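PDB 3WJ7: putative oxidoreductase, which belongs to the short-chain dehydrogenase/reductase family and probably acts as an oxidoreductase that uses a nicotinamide coenzyme. Local coordinates for residues P208-T213 with I247-L252; L200-G205 with M255-A260; L132-V137 with S302-F307; T183-R188 with R325-D330; I217-D222 with A320-R325. One frame throughout, in Å; residues are numbered along the deposited sequence.

Segment 132-137 opens contact 3, which closes at 302-307. Segment 183-188 opens contact 4, which closes last, at 325-330. Segments 200-205 and 208-213 open contacts 2 and 1, which close in reverse order at 255-260 and 247-252. The loop of contact 1 lies within that of contact 2, and both within those of 3 and 4. Contact 5, from 217-222 to 320-325, crosses contacts 1, 2 and 3 but lies within the loop of contact 4. Contacts 3 and 4 cross. Contact 3 joins the loops after strand 120-124 and helix 296-302. Helix 249-259 meets 208-213 and helix 194-203. Contacts 4 and 5 set helix 324-337 and its preceding loop on neighbouring strands 176-185 and 214-219.

Contact 1: residues P208-T213 with I247-L252; sequences PAYVET and IMLGDL
Glu212 reaches the first turn of helix 249-259 by its torsions. Its CG is anti to the backbone N (chi1 -176°), and the chain then bends at chi2 (56°). This carries the carboxylate over to the N-H of Gly250. Gly250 N donates to Glu212 OE1 at 3.1 Å, on the syn side of the carboxylate and 17° out of its plane. A backbone bond lies next to it: Leu249 N to Thr213 O measures 2.7 Å. The negative carboxylate is probably favoured by the positive end of the helix dipole. Its OE2 also has a long, weak ion pair with Lys268.

Packing surrounds these bonds. Met248 folds back through bent chi2 and chi3, and its CE lies 3.4 Å from Thr213 O. The Met248 and Glu212 side chains cross at about a right angle. Leu249 points toward 208-213, with CD2 3.3 Å from Val211 O and 4.1 Å from Thr213 CG2. The Tyr210 ring meets the helix start obliquely; its OH is 3.1 Å from Gly250 CA. The ring also stacks edge-to-face (T-shaped) with Phe253, and Trp283 of the second subunit packs on it. Met248 is at the N-cap position of a strand-to-helix junction, and acceptors from 208-213, distant in sequence, take the N-H groups of Leu249 and Gly250 in the first helical turn.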
# COMPACT_ATOMS: atom_id res chain seq x y z
N PRO A 208 -23.20 -20.40 -1.98
CA PRO A 208 -23.91 -20.73 -3.21
C PRO A 208 -22.99 -20.86 -4.42
O PRO A 208 -23.27 -21.63 -5.32
CB PRO A 208 -24.88 -19.54 -3.39
CG PRO A 208 -24.42 -18.46 -2.43
CD PRO A 208 -23.20 -18.95 -1.70
N ALA A 209 -21.89 -20.11 -4.40
CA ALA A 209 -20.98 -20.00 -5.54
C ALA A 209 -19.55 -20.04 -5.06
O ALA A 209 -19.27 -19.86 -3.86
CB ALA A 209 -21.23 -18.73 -6.34
N TYR A 210 -18.65 -20.29 -6.02
CA TYR A 210 -17.24 -20.37 -5.76
C TYR A 210 -16.52 -20.43 -7.09
O TYR A 210 -17.11 -20.80 -8.09
CB TYR A 210 -16.88 -21.62 -4.91
CG TYR A 210 -16.96 -22.95 -5.61
CD1 TYR A 210 -15.83 -23.53 -6.18
CD2 TYR A 210 -18.15 -23.64 -5.68
CE1 TYR A 210 -15.90 -24.76 -6.85
CE2 TYR A 210 -18.24 -24.88 -6.32
CZ TYR A 210 -17.12 -25.43 -6.90
OH TYR A 210 -17.22 -26.66 -7.53
N VAL A 211 -15.25 -20.07 -7.06
CA VAL A 211 -14.38 -20.05 -8.23
C VAL A 211 -13.46 -21.24 -8.10
O VAL A 211 -12.81 -21.42 -7.06
CB VAL A 211 -13.57 -18.74 -8.29
CG1 VAL A 211 -12.67 -18.73 -9.51
CG2 VAL A 211 -14.50 -17.52 -8.28
N GLU A 212 -13.43 -22.06 -9.15
CA GLU A 212 -12.68 -23.31 -9.17
C GLU A 212 -11.20 -23.00 -9.04
O GLU A 212 -10.70 -21.99 -9.56
CB GLU A 212 -12.97 -24.09 -10.47
CG GLU A 212 -12.35 -25.49 -10.63
CD GLU A 212 -12.71 -26.50 -9.49
OE1 GLU A 212 -12.39 -26.26 -8.31
OE2 GLU A 212 -13.28 -27.57 -9.77
N THR A 213 -10.51 -23.86 -8.32
CA THR A 213 -9.05 -23.90 -8.36
C THR A 213 -8.49 -25.11 -7.61
O THR A 213 -9.24 -25.91 -7.05
CB THR A 213 -8.38 -22.60 -7.88
OG1 THR A 213 -7.01 -22.64 -8.31
CG2 THR A 213 -8.48 -22.42 -6.36
N ILE A 247 -5.94 -31.32 -4.31
CA ILE A 247 -7.37 -31.44 -4.48
C ILE A 247 -7.98 -30.19 -5.14
O ILE A 247 -7.52 -29.08 -4.93
CB ILE A 247 -8.05 -31.85 -3.14
CG1 ILE A 247 -9.46 -32.46 -3.41
CG2 ILE A 247 -8.04 -30.69 -2.16
CD1 ILE A 247 -10.32 -32.79 -2.19
N MET A 248 -8.96 -30.39 -6.01
CA MET A 248 -9.63 -29.26 -6.62
C MET A 248 -10.66 -28.77 -5.61
O MET A 248 -11.08 -29.52 -4.74
CB MET A 248 -10.31 -29.64 -7.94
CG MET A 248 -9.39 -30.18 -9.05
SD MET A 248 -8.14 -29.08 -9.75
CE MET A 248 -9.00 -27.52 -10.07
N LEU A 249 -11.02 -27.49 -5.70
CA LEU A 249 -11.85 -26.88 -4.70
C LEU A 249 -13.27 -27.49 -4.76
O LEU A 249 -13.92 -27.71 -3.73
CB LEU A 249 -11.82 -25.35 -4.90
CG LEU A 249 -12.25 -24.40 -3.79
CD1 LEU A 249 -11.57 -24.67 -2.45
CD2 LEU A 249 -11.98 -22.95 -4.20
N GLY A 250 -13.73 -27.79 -5.98
CA GLY A 250 -15.01 -28.46 -6.20
C GLY A 250 -15.07 -29.81 -5.47
O GLY A 250 -16.08 -30.13 -4.81
N ASP A 251 -13.98 -30.57 -5.56
CA ASP A 251 -13.90 -31.87 -4.92
C ASP A 251 -13.91 -31.74 -3.41
O ASP A 251 -14.60 -32.48 -2.73
CB ASP A 251 -12.66 -32.65 -5.38
CG ASP A 251 -12.74 -33.04 -6.85
OD1 ASP A 251 -13.86 -33.25 -7.37
OD2 ASP A 251 -11.67 -33.11 -7.50
N LEU A 252 -13.15 -30.78 -2.91
CA LEU A 252 -13.20 -30.40 -1.51
C LEU A 252 -14.62 -30.15 -1.02
O LEU A 252 -15.02 -30.69 0.02
CB LEU A 252 -12.35 -29.14 -1.27
CG LEU A 252 -12.30 -28.71 0.20
CD1 LEU A 252 -11.72 -29.82 1.09
CD2 LEU A 252 -11.51 -27.43 0.36

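Contact 2: residues L200-G205 with M255-A260; sequences LDCASG and MVSQIA
Val256 points toward helix 194-203 and meets two of its residues with one branch. Its CG1 is anti to the backbone N (chi1 175°) and lies 3.5 Å from Cys202 SG. The same methyl is 3.7 Å from Ala203 N and 4.0 Å from Ala203 CB, so one methyl touches both residues. Next in the chain, Ser257 brings OG to 3.5 Å from Cys202 SG. That hydroxyl has its hydrogen bond within its own helix, to Phe253 O.

The contact is thus helix-helix packing through Val256, Cys202 and two alanines, with helix 249-259 set against the end of helix 194-203. The latter closes in a Schellman motif at Gly205, whose phi is positive and whose N bonds to Cys202 O. Ser204 OG adds a bond to Leu200 O, from above the carbonyl plane. A bound mercury(II) ion lies about 3 Å from the side chain of Cys202, while Asp201 of the same turn forms a salt bridge with Arg296 of the second subunit.

One turn beyond Val256, Ala260 follows the end of its helix and still bonds through its N to Val256 O. Its CB faces Ala203 CB at 3.9 Å, and the CA atoms of Ala203 and Ala260, 5.5 Å apart, are the nearest across the two segments.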
# COMPACT_ATOMS: atom_id res chain seq x y z
N LEU A 200 -16.79 -24.13 6.85
CA LEU A 200 -17.94 -23.73 7.64
C LEU A 200 -19.12 -23.20 6.76
O LEU A 200 -20.24 -23.67 6.91
CB LEU A 200 -17.46 -22.64 8.58
CG LEU A 200 -17.96 -22.43 9.99
CD1 LEU A 200 -17.90 -23.74 10.75
CD2 LEU A 200 -17.10 -21.33 10.63
N ASP A 201 -18.88 -22.24 5.86
CA ASP A 201 -19.94 -21.69 5.02
C ASP A 201 -20.62 -22.80 4.27
O ASP A 201 -21.85 -22.85 4.18
CB ASP A 201 -19.43 -20.71 3.96
CG ASP A 201 -18.82 -19.42 4.54
OD1 ASP A 201 -19.19 -18.95 5.63
OD2 ASP A 201 -17.92 -18.87 3.87
N CYS A 202 -19.79 -23.68 3.72
CA CYS A 202 -20.24 -24.81 2.94
C CYS A 202 -21.04 -25.84 3.77
O CYS A 202 -22.17 -26.19 3.41
CB CYS A 202 -19.04 -25.48 2.28
SG CYS A 202 -19.45 -26.94 1.29
N ALA A 203 -20.48 -26.32 4.87
CA ALA A 203 -21.17 -27.27 5.74
C ALA A 203 -22.54 -26.75 6.22
O ALA A 203 -23.41 -27.52 6.63
CB ALA A 203 -20.29 -27.59 6.92
N SER A 204 -22.72 -25.43 6.12
CA SER A 204 -23.85 -24.72 6.70
C SER A 204 -24.88 -24.47 5.66
O SER A 204 -25.97 -24.07 5.98
CB SER A 204 -23.43 -23.35 7.29
OG SER A 204 -22.67 -23.47 8.49
N GLY A 205 -24.52 -24.68 4.40
CA GLY A 205 -25.43 -24.45 3.30
C GLY A 205 -25.38 -23.06 2.68
O GLY A 205 -26.01 -22.83 1.64
N MET A 255 -16.70 -33.23 -0.76
CA MET A 255 -16.42 -33.95 0.50
C MET A 255 -17.12 -33.29 1.68
O MET A 255 -17.83 -33.96 2.42
CB MET A 255 -14.95 -33.96 0.83
CG MET A 255 -14.09 -35.02 0.20
SD MET A 255 -12.39 -34.85 0.81
CE MET A 255 -12.72 -34.16 2.42
N VAL A 256 -16.89 -31.98 1.86
CA VAL A 256 -17.53 -31.21 2.94
C VAL A 256 -19.02 -31.52 2.94
O VAL A 256 -19.57 -31.90 3.96
CB VAL A 256 -17.29 -29.66 2.83
CG1 VAL A 256 -18.07 -28.90 3.88
CG2 VAL A 256 -15.82 -29.30 2.98
N SER A 257 -19.66 -31.36 1.80
CA SER A 257 -21.09 -31.52 1.71
C SER A 257 -21.58 -32.90 2.00
O SER A 257 -22.61 -33.05 2.66
CB SER A 257 -21.58 -31.10 0.35
OG SER A 257 -21.30 -29.71 0.23
N GLN A 258 -20.85 -33.91 1.51
CA GLN A 258 -21.25 -35.29 1.75
C GLN A 258 -21.09 -35.68 3.24
O GLN A 258 -21.99 -36.29 3.78
CB GLN A 258 -20.65 -36.30 0.75
CG GLN A 258 -19.42 -37.10 1.15
CD GLN A 258 -18.66 -37.65 -0.07
OE1 GLN A 258 -17.91 -38.62 0.05
NE2 GLN A 258 -18.85 -37.03 -1.24
N ILE A 259 -19.99 -35.27 3.88
CA ILE A 259 -19.76 -35.46 5.30
C ILE A 259 -20.77 -34.67 6.17
O ILE A 259 -21.20 -35.14 7.24
CB ILE A 259 -18.34 -35.04 5.71
CG1 ILE A 259 -17.27 -35.90 5.04
CG2 ILE A 259 -18.14 -35.18 7.21
CD1 ILE A 259 -15.95 -35.17 4.84
N ALA A 260 -21.12 -33.47 5.73
CA ALA A 260 -22.00 -32.62 6.53
C ALA A 260 -23.47 -32.92 6.24
O ALA A 260 -24.34 -32.23 6.78
CB ALA A 260 -21.71 -31.16 6.28

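Contact 3: residues L132-V137 with S302-F307; sequences LRSDGV and SKKLMF
Leu132 and Lys304 carry a surface contact between two loops, with no direct hydrogen bond across it. The 132-137 loop follows strand 120-124 of the Rossmann-type sheet and precedes helix 153-172. The 302-307 loop connects helices 296-302 and 311-317 in the C-terminal part of the chain. Within it Met306 is the centre of an inverse gamma turn.

The polar link is indirect. A water donates to Arg133 O at 3.0 Å and accepts from Leu305 N at 3.1 Å, so it bridges the two backbones. Beside it runs the aliphatic part of Lys304. With CG anti to the carbonyl carbon (chi1 -60°), the lysine side chain crosses Leu132 at a slant: its CD lies 3.9 Å from Leu132 CB and 3.8 Å from Arg133 O. The bends at chi3 and chi4 leave Lys304 NZ 3.6 Å from Ser134 OG.

Further along, Gly136 O lies obliquely to the Phe307 ring, 4.3 Å from Phe307 CD2, with Leu305 CB over one face of that ring. Both Leu305 and Phe307 also touch Met248, which ties this loop to strand 239-248 of the main sheet. At the other end of the contact Leu132 points toward 302-307. Its CD2 methyl rests 3.6 Å from Leu305 O and 4.1 Å from Met306 CA.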
# COMPACT_ATOMS: atom_id res chain seq x y z
N LEU A 132 5.68 -22.53 -9.08
CA LEU A 132 4.63 -23.37 -9.67
C LEU A 132 4.94 -23.86 -11.07
O LEU A 132 5.62 -23.20 -11.86
CB LEU A 132 3.30 -22.64 -9.72
CG LEU A 132 2.75 -22.24 -8.36
CD1 LEU A 132 1.64 -21.21 -8.51
CD2 LEU A 132 2.30 -23.48 -7.60
N ARG A 133 4.38 -25.02 -11.37
CA ARG A 133 4.40 -25.58 -12.70
C ARG A 133 3.16 -25.18 -13.51
O ARG A 133 2.11 -24.81 -12.94
CB ARG A 133 4.48 -27.09 -12.57
CG ARG A 133 5.89 -27.61 -12.36
CD ARG A 133 5.82 -29.07 -11.99
NE ARG A 133 6.97 -29.83 -12.48
CZ ARG A 133 7.06 -30.33 -13.71
NH1 ARG A 133 6.09 -30.14 -14.59
NH2 ARG A 133 8.14 -31.01 -14.05
N SER A 134 3.25 -25.24 -14.84
CA SER A 134 2.13 -24.83 -15.68
C SER A 134 1.35 -26.02 -16.21
O SER A 134 0.15 -25.94 -16.40
CB SER A 134 2.62 -23.97 -16.82
OG SER A 134 3.39 -22.92 -16.27
N ASP A 135 2.06 -27.12 -16.43
CA ASP A 135 1.49 -28.35 -16.95
C ASP A 135 0.69 -29.13 -15.88
O ASP A 135 0.31 -30.28 -16.11
CB ASP A 135 2.65 -29.23 -17.42
CG ASP A 135 3.62 -29.55 -16.29
OD1 ASP A 135 3.67 -28.78 -15.32
OD2 ASP A 135 4.32 -30.58 -16.35
N GLY A 136 0.48 -28.54 -14.71
CA GLY A 136 -0.35 -29.16 -13.68
C GLY A 136 0.24 -30.39 -13.01
O GLY A 136 -0.48 -31.11 -12.31
N VAL A 137 1.54 -30.64 -13.22
CA VAL A 137 2.31 -31.64 -12.46
C VAL A 137 2.76 -30.98 -11.14
O VAL A 137 3.25 -29.84 -11.14
CB VAL A 137 3.49 -32.19 -13.29
CG1 VAL A 137 4.52 -32.94 -12.43
CG2 VAL A 137 2.97 -33.06 -14.42
N SER A 302 -2.40 -16.86 -11.40
CA SER A 302 -3.31 -17.41 -10.40
C SER A 302 -4.12 -18.58 -10.93
O SER A 302 -4.69 -19.34 -10.16
CB SER A 302 -4.22 -16.30 -9.89
OG SER A 302 -4.78 -15.61 -10.99
N LYS A 303 -4.19 -18.70 -12.25
CA LYS A 303 -4.77 -19.84 -12.95
C LYS A 303 -4.05 -21.14 -12.60
O LYS A 303 -4.66 -22.21 -12.69
CB LYS A 303 -4.63 -19.69 -14.49
CG LYS A 303 -5.91 -19.38 -15.27
CD LYS A 303 -5.59 -19.24 -16.77
CE LYS A 303 -6.78 -18.77 -17.61
NZ LYS A 303 -7.69 -19.87 -18.08
N LYS A 304 -2.77 -21.06 -12.29
CA LYS A 304 -1.96 -22.28 -12.11
C LYS A 304 -2.44 -23.01 -10.88
O LYS A 304 -2.86 -22.38 -9.92
CB LYS A 304 -0.46 -21.96 -11.97
CG LYS A 304 0.20 -21.23 -13.15
CD LYS A 304 1.67 -21.05 -12.85
CE LYS A 304 2.20 -19.70 -13.29
NZ LYS A 304 3.01 -19.84 -14.53
N LEU A 305 -2.46 -24.33 -10.94
CA LEU A 305 -2.90 -25.10 -9.79
C LEU A 305 -1.80 -25.07 -8.71
O LEU A 305 -0.62 -25.15 -9.01
CB LEU A 305 -3.22 -26.53 -10.19
CG LEU A 305 -4.13 -26.78 -11.40
CD1 LEU A 305 -4.38 -28.27 -11.62
CD2 LEU A 305 -5.44 -26.01 -11.31
N MET A 306 -2.22 -24.93 -7.45
CA MET A 306 -1.29 -24.94 -6.34
C MET A 306 -1.08 -26.37 -5.84
O MET A 306 -1.54 -26.77 -4.76
CB MET A 306 -1.79 -24.01 -5.24
CG MET A 306 -1.75 -22.55 -5.63
SD MET A 306 -1.61 -21.56 -4.13
CE MET A 306 0.13 -21.71 -3.55
N PHE A 307 -0.38 -27.14 -6.65
CA PHE A 307 -0.23 -28.57 -6.41
C PHE A 307 1.23 -28.83 -6.07
O PHE A 307 2.14 -28.29 -6.72
CB PHE A 307 -0.67 -29.31 -7.66
CG PHE A 307 -2.16 -29.64 -7.69
CD1 PHE A 307 -3.07 -29.06 -6.78
CD2 PHE A 307 -2.66 -30.51 -8.67
CE1 PHE A 307 -4.42 -29.37 -6.83
CE2 PHE A 307 -4.02 -30.82 -8.72
CZ PHE A 307 -4.90 -30.24 -7.80
O HOH W 1 -0.67 -25.91 -12.87

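Contact 4: residues T183-R188 with R325-D330; sequences TPVGPR and RDAVTD
Val185, at the end of strand 176-185, meets the first turns of helix 324-337. Its side chain points toward the helix, and CG1 is anti to the backbone N (chi1 169°). This places CG1 3.6 Å from Ala327 O, close also to Val328 N. Val185 CB and Ala327 CB are 4.1 Å apart. The Ala327 methyl in turn lies 3.6 Å from Val185 O, so each residue touches both backbone and side chain of the other.

Gly186 follows, with nearly extended backbone angles at a positive phi that only glycine adopts readily. Having no side chain, it lets the backbones come close: Gly186 CA is 3.6 Å from Ala327 O, and its distance to Ala327 CA is 4.8 Å.

Pro187 then moves on to the next helical turn. Its ring lies alongside Asp330, the two side chains pointing the same way, with Pro187 CD 3.7 Å from Asp330 CB. The carboxylate of Asp330 is used elsewhere: OD2 is hydrogen-bonded to His219 NE2. Pro187 also packs on His219.

No hydrogen bond joins the two segments. Val328 points away from 183-188 and packs on Leu252 and Val256 of helix 249-259, while Val185 also meets Ile199 of helix 194-203. The C-terminal helix thus covers the end of a parallel strand by close packing at Gly186, within the Rossmann-type fold of the short-chain dehydrogenase/reductase family.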
# COMPACT_ATOMS: atom_id res chain seq x y z
N THR A 183 -1.85 -25.99 2.82
CA THR A 183 -2.94 -25.33 3.51
C THR A 183 -3.60 -26.19 4.58
O THR A 183 -4.28 -27.15 4.28
CB THR A 183 -3.89 -24.55 2.55
OG1 THR A 183 -5.28 -24.76 2.89
CG2 THR A 183 -3.62 -24.80 1.10
N PRO A 184 -3.35 -25.86 5.85
CA PRO A 184 -3.71 -26.78 6.92
C PRO A 184 -5.16 -26.66 7.32
O PRO A 184 -5.66 -25.58 7.45
CB PRO A 184 -2.87 -26.31 8.07
CG PRO A 184 -2.72 -24.83 7.84
CD PRO A 184 -2.65 -24.65 6.35
N VAL A 185 -5.81 -27.81 7.50
CA VAL A 185 -7.19 -27.89 7.91
C VAL A 185 -7.18 -28.84 9.08
O VAL A 185 -6.31 -29.71 9.18
CB VAL A 185 -8.03 -28.44 6.76
CG1 VAL A 185 -9.42 -28.81 7.18
CG2 VAL A 185 -8.06 -27.44 5.63
N GLY A 186 -8.12 -28.66 9.99
CA GLY A 186 -8.28 -29.60 11.08
C GLY A 186 -9.07 -29.06 12.24
O GLY A 186 -9.77 -28.03 12.10
N PRO A 187 -8.96 -29.72 13.39
CA PRO A 187 -9.74 -29.28 14.55
C PRO A 187 -9.09 -28.06 15.18
O PRO A 187 -7.95 -27.74 14.87
CB PRO A 187 -9.71 -30.49 15.49
CG PRO A 187 -8.47 -31.23 15.12
CD PRO A 187 -8.32 -31.02 13.63
N ARG A 188 -9.84 -27.37 16.03
CA ARG A 188 -9.33 -26.19 16.75
C ARG A 188 -9.08 -25.00 15.84
O ARG A 188 -8.13 -24.24 16.05
CB ARG A 188 -8.05 -26.51 17.49
CG ARG A 188 -8.19 -27.48 18.60
CD ARG A 188 -7.39 -26.88 19.71
NE ARG A 188 -7.14 -27.84 20.75
CZ ARG A 188 -6.81 -27.51 21.99
NH1 ARG A 188 -6.71 -26.22 22.33
NH2 ARG A 188 -6.59 -28.46 22.89
N ARG A 325 -9.50 -36.08 3.53
CA ARG A 325 -10.78 -36.37 4.12
C ARG A 325 -10.69 -36.46 5.64
O ARG A 325 -11.61 -36.10 6.34
CB ARG A 325 -11.39 -37.61 3.49
CG ARG A 325 -12.32 -38.39 4.40
CD ARG A 325 -13.06 -39.48 3.64
NE ARG A 325 -14.20 -38.90 2.95
CZ ARG A 325 -14.26 -38.76 1.64
NH1 ARG A 325 -13.25 -39.19 0.89
NH2 ARG A 325 -15.33 -38.21 1.10
N ASP A 326 -9.57 -36.90 6.16
CA ASP A 326 -9.43 -36.96 7.61
C ASP A 326 -9.41 -35.55 8.22
O ASP A 326 -10.02 -35.30 9.28
CB ASP A 326 -8.19 -37.78 8.01
CG ASP A 326 -8.39 -39.33 7.86
OD1 ASP A 326 -9.37 -39.80 7.20
OD2 ASP A 326 -7.54 -40.09 8.42
N ALA A 327 -8.72 -34.62 7.54
CA ALA A 327 -8.61 -33.27 8.06
C ALA A 327 -9.93 -32.53 8.03
O ALA A 327 -10.26 -31.81 8.98
CB ALA A 327 -7.56 -32.48 7.31
N VAL A 328 -10.66 -32.71 6.94
CA VAL A 328 -11.95 -32.07 6.74
C VAL A 328 -12.99 -32.59 7.75
O VAL A 328 -13.74 -31.81 8.34
CB VAL A 328 -12.46 -32.31 5.28
CG1 VAL A 328 -13.89 -31.83 5.10
CG2 VAL A 328 -11.54 -31.67 4.26
N THR A 329 -13.02 -33.91 7.93
CA THR A 329 -13.83 -34.60 8.93
C THR A 329 -13.64 -34.07 10.34
O THR A 329 -14.60 -33.73 11.01
CB THR A 329 -13.51 -36.11 8.93
OG1 THR A 329 -13.84 -36.67 7.63
CG2 THR A 329 -14.30 -36.84 10.02
N ASP A 330 -12.41 -34.01 10.82
CA ASP A 330 -12.13 -33.47 12.15
C ASP A 330 -12.53 -32.00 12.30
O ASP A 330 -13.16 -31.63 13.30
CB ASP A 330 -10.67 -33.62 12.49
CG ASP A 330 -10.20 -35.05 12.48
OD1 ASP A 330 -11.05 -35.98 12.46
OD2 ASP A 330 -8.96 -35.24 12.51

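Contact 5: residues I217-D222 with A320-R325; sequences IVHVDD and APRPAR
Asp222 and Arg322 form a salt bridge, with Arg322 NH1 donating to Asp222 OD1 at 2.7 Å. The oxygen lies at the edge of the guanidinium, only 4° out of its plane. At the carboxylate, NH1 comes in from above the plane; the two planes are 54° apart. Arg322 N also bonds to Asp222 OD2, at 2.8 Å, but the position of that oxygen is less sure. Asp222 may thus hold both the side chain and the backbone of Arg322.

The guanidinium lies flat on His219. Their centres are 3.7 Å apart and the planes differ by 18°. Arg322 NE stands over one face of the ring, toward its rim, 3.3 Å from His219 CD2. The arginine gets there by bends at chi2 and chi3. Asp221 OD2 lies 4.3 Å from Arg322 NH2, well out of the guanidinium plane, and probably adds only a longer-range electrostatic attraction; no N-H points at it.

His219 is the N-cap of helix 220-233, at the strand-to-helix junction after strand 214-219 of the Rossmann-type sheet. Its ND1 accepts from Asp221 N at 3.0 Å, and this donor lies in the ring plane. With Asp330 as the partner of NE2, the ring is held at both nitrogens, which fixes the surface on which Arg322 stacks.

Outside this polar group, the CA atoms of Pro321 and Asp222 are among the nearest across the segments, 5.6 Å apart. Farther along, Pro323 is the N-cap of helix 324-337, and Ala324 N is hydrogen-bonded to Glu245 OE1, a side-chain acceptor on strand 239-248. Ala324 CB then packs on Ile217 CG2 at 4.2 Å.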
# COMPACT_ATOMS: atom_id res chain seq x y z
N ILE A 217 -4.32 -29.67 0.56
CA ILE A 217 -4.76 -29.68 1.95
C ILE A 217 -3.99 -30.68 2.81
O ILE A 217 -3.61 -31.76 2.36
CB ILE A 217 -6.28 -29.88 2.03
CG1 ILE A 217 -6.89 -28.51 1.72
CG2 ILE A 217 -6.72 -30.32 3.42
CD1 ILE A 217 -8.28 -28.58 1.22
N VAL A 218 -3.73 -30.29 4.06
CA VAL A 218 -2.88 -31.04 4.93
C VAL A 218 -3.41 -30.92 6.31
O VAL A 218 -3.78 -29.84 6.74
CB VAL A 218 -1.43 -30.50 4.92
CG1 VAL A 218 -1.38 -29.01 5.31
CG2 VAL A 218 -0.56 -31.35 5.81
N HIS A 219 -3.45 -32.04 7.02
CA HIS A 219 -3.93 -32.02 8.38
C HIS A 219 -2.98 -31.14 9.18
O HIS A 219 -1.77 -31.25 9.03
CB HIS A 219 -3.99 -33.44 8.96
CG HIS A 219 -4.91 -33.55 10.13
ND1 HIS A 219 -4.67 -32.91 11.33
CD2 HIS A 219 -6.10 -34.19 10.26
CE1 HIS A 219 -5.68 -33.14 12.15
NE2 HIS A 219 -6.56 -33.92 11.53
N VAL A 220 -3.54 -30.25 9.99
CA VAL A 220 -2.79 -29.36 10.86
C VAL A 220 -1.86 -30.13 11.78
O VAL A 220 -0.73 -29.70 12.05
CB VAL A 220 -3.73 -28.42 11.67
CG1 VAL A 220 -4.41 -29.17 12.80
CG2 VAL A 220 -2.97 -27.25 12.26
N ASP A 221 -2.31 -31.29 12.25
CA ASP A 221 -1.48 -32.15 13.15
C ASP A 221 -0.33 -32.80 12.40
O ASP A 221 0.68 -33.16 12.97
CB ASP A 221 -2.34 -33.17 13.88
CG ASP A 221 -3.23 -32.51 14.96
OD1 ASP A 221 -2.77 -31.53 15.56
OD2 ASP A 221 -4.39 -32.95 15.21
N ASP A 222 -0.47 -32.91 11.09
CA ASP A 222 0.58 -33.46 10.28
C ASP A 222 1.61 -32.42 10.00
O ASP A 222 2.78 -32.76 9.97
CB ASP A 222 0.04 -34.05 9.00
CG ASP A 222 -0.66 -35.34 9.24
OD1 ASP A 222 -0.32 -36.01 10.24
OD2 ASP A 222 -1.59 -35.68 8.49
N ALA A 320 4.41 -38.59 7.27
CA ALA A 320 3.32 -39.47 6.78
C ALA A 320 1.97 -38.79 6.91
O ALA A 320 1.23 -39.07 7.85
CB ALA A 320 3.32 -40.82 7.54
N PRO A 321 1.65 -37.88 5.98
CA PRO A 321 0.39 -37.11 6.10
C PRO A 321 -0.85 -38.01 5.95
O PRO A 321 -0.88 -38.85 5.08
CB PRO A 321 0.48 -36.11 4.94
CG PRO A 321 1.34 -36.80 3.94
CD PRO A 321 2.33 -37.63 4.71
N ARG A 322 -1.86 -37.86 6.81
CA ARG A 322 -3.08 -38.62 6.63
C ARG A 322 -3.87 -37.98 5.48
O ARG A 322 -3.49 -36.93 4.98
CB ARG A 322 -3.84 -38.82 7.95
CG ARG A 322 -4.62 -37.63 8.46
CD ARG A 322 -3.83 -36.95 9.56
NE ARG A 322 -4.44 -37.00 10.89
CZ ARG A 322 -3.77 -36.66 11.98
NH1 ARG A 322 -2.49 -36.26 11.90
NH2 ARG A 322 -4.37 -36.69 13.16
N PRO A 323 -4.90 -38.66 4.96
CA PRO A 323 -5.49 -38.03 3.76
C PRO A 323 -6.37 -36.81 4.07
O PRO A 323 -6.69 -36.57 5.25
CB PRO A 323 -6.31 -39.16 3.15
CG PRO A 323 -6.59 -40.10 4.28
CD PRO A 323 -5.44 -40.01 5.23
N ALA A 324 -6.75 -36.06 3.02
CA ALA A 324 -7.48 -34.78 3.19
C ALA A 324 -8.85 -34.96 3.84
O ALA A 324 -9.31 -34.11 4.59
CB ALA A 324 -7.64 -34.07 1.85
N ARG A 325 -9.50 -36.08 3.53
CA ARG A 325 -10.78 -36.37 4.12
C ARG A 325 -10.69 -36.46 5.64
O ARG A 325 -11.61 -36.10 6.34
CB ARG A 325 -11.39 -37.61 3.49
CG ARG A 325 -12.32 -38.39 4.40
CD ARG A 325 -13.06 -39.48 3.64
NE ARG A 325 -14.20 -38.90 2.95
CZ ARG A 325 -14.26 -38.76 1.64
NH1 ARG A 325 -13.25 -39.19 0.89
NH2 ARG A 325 -15.33 -38.21 1.10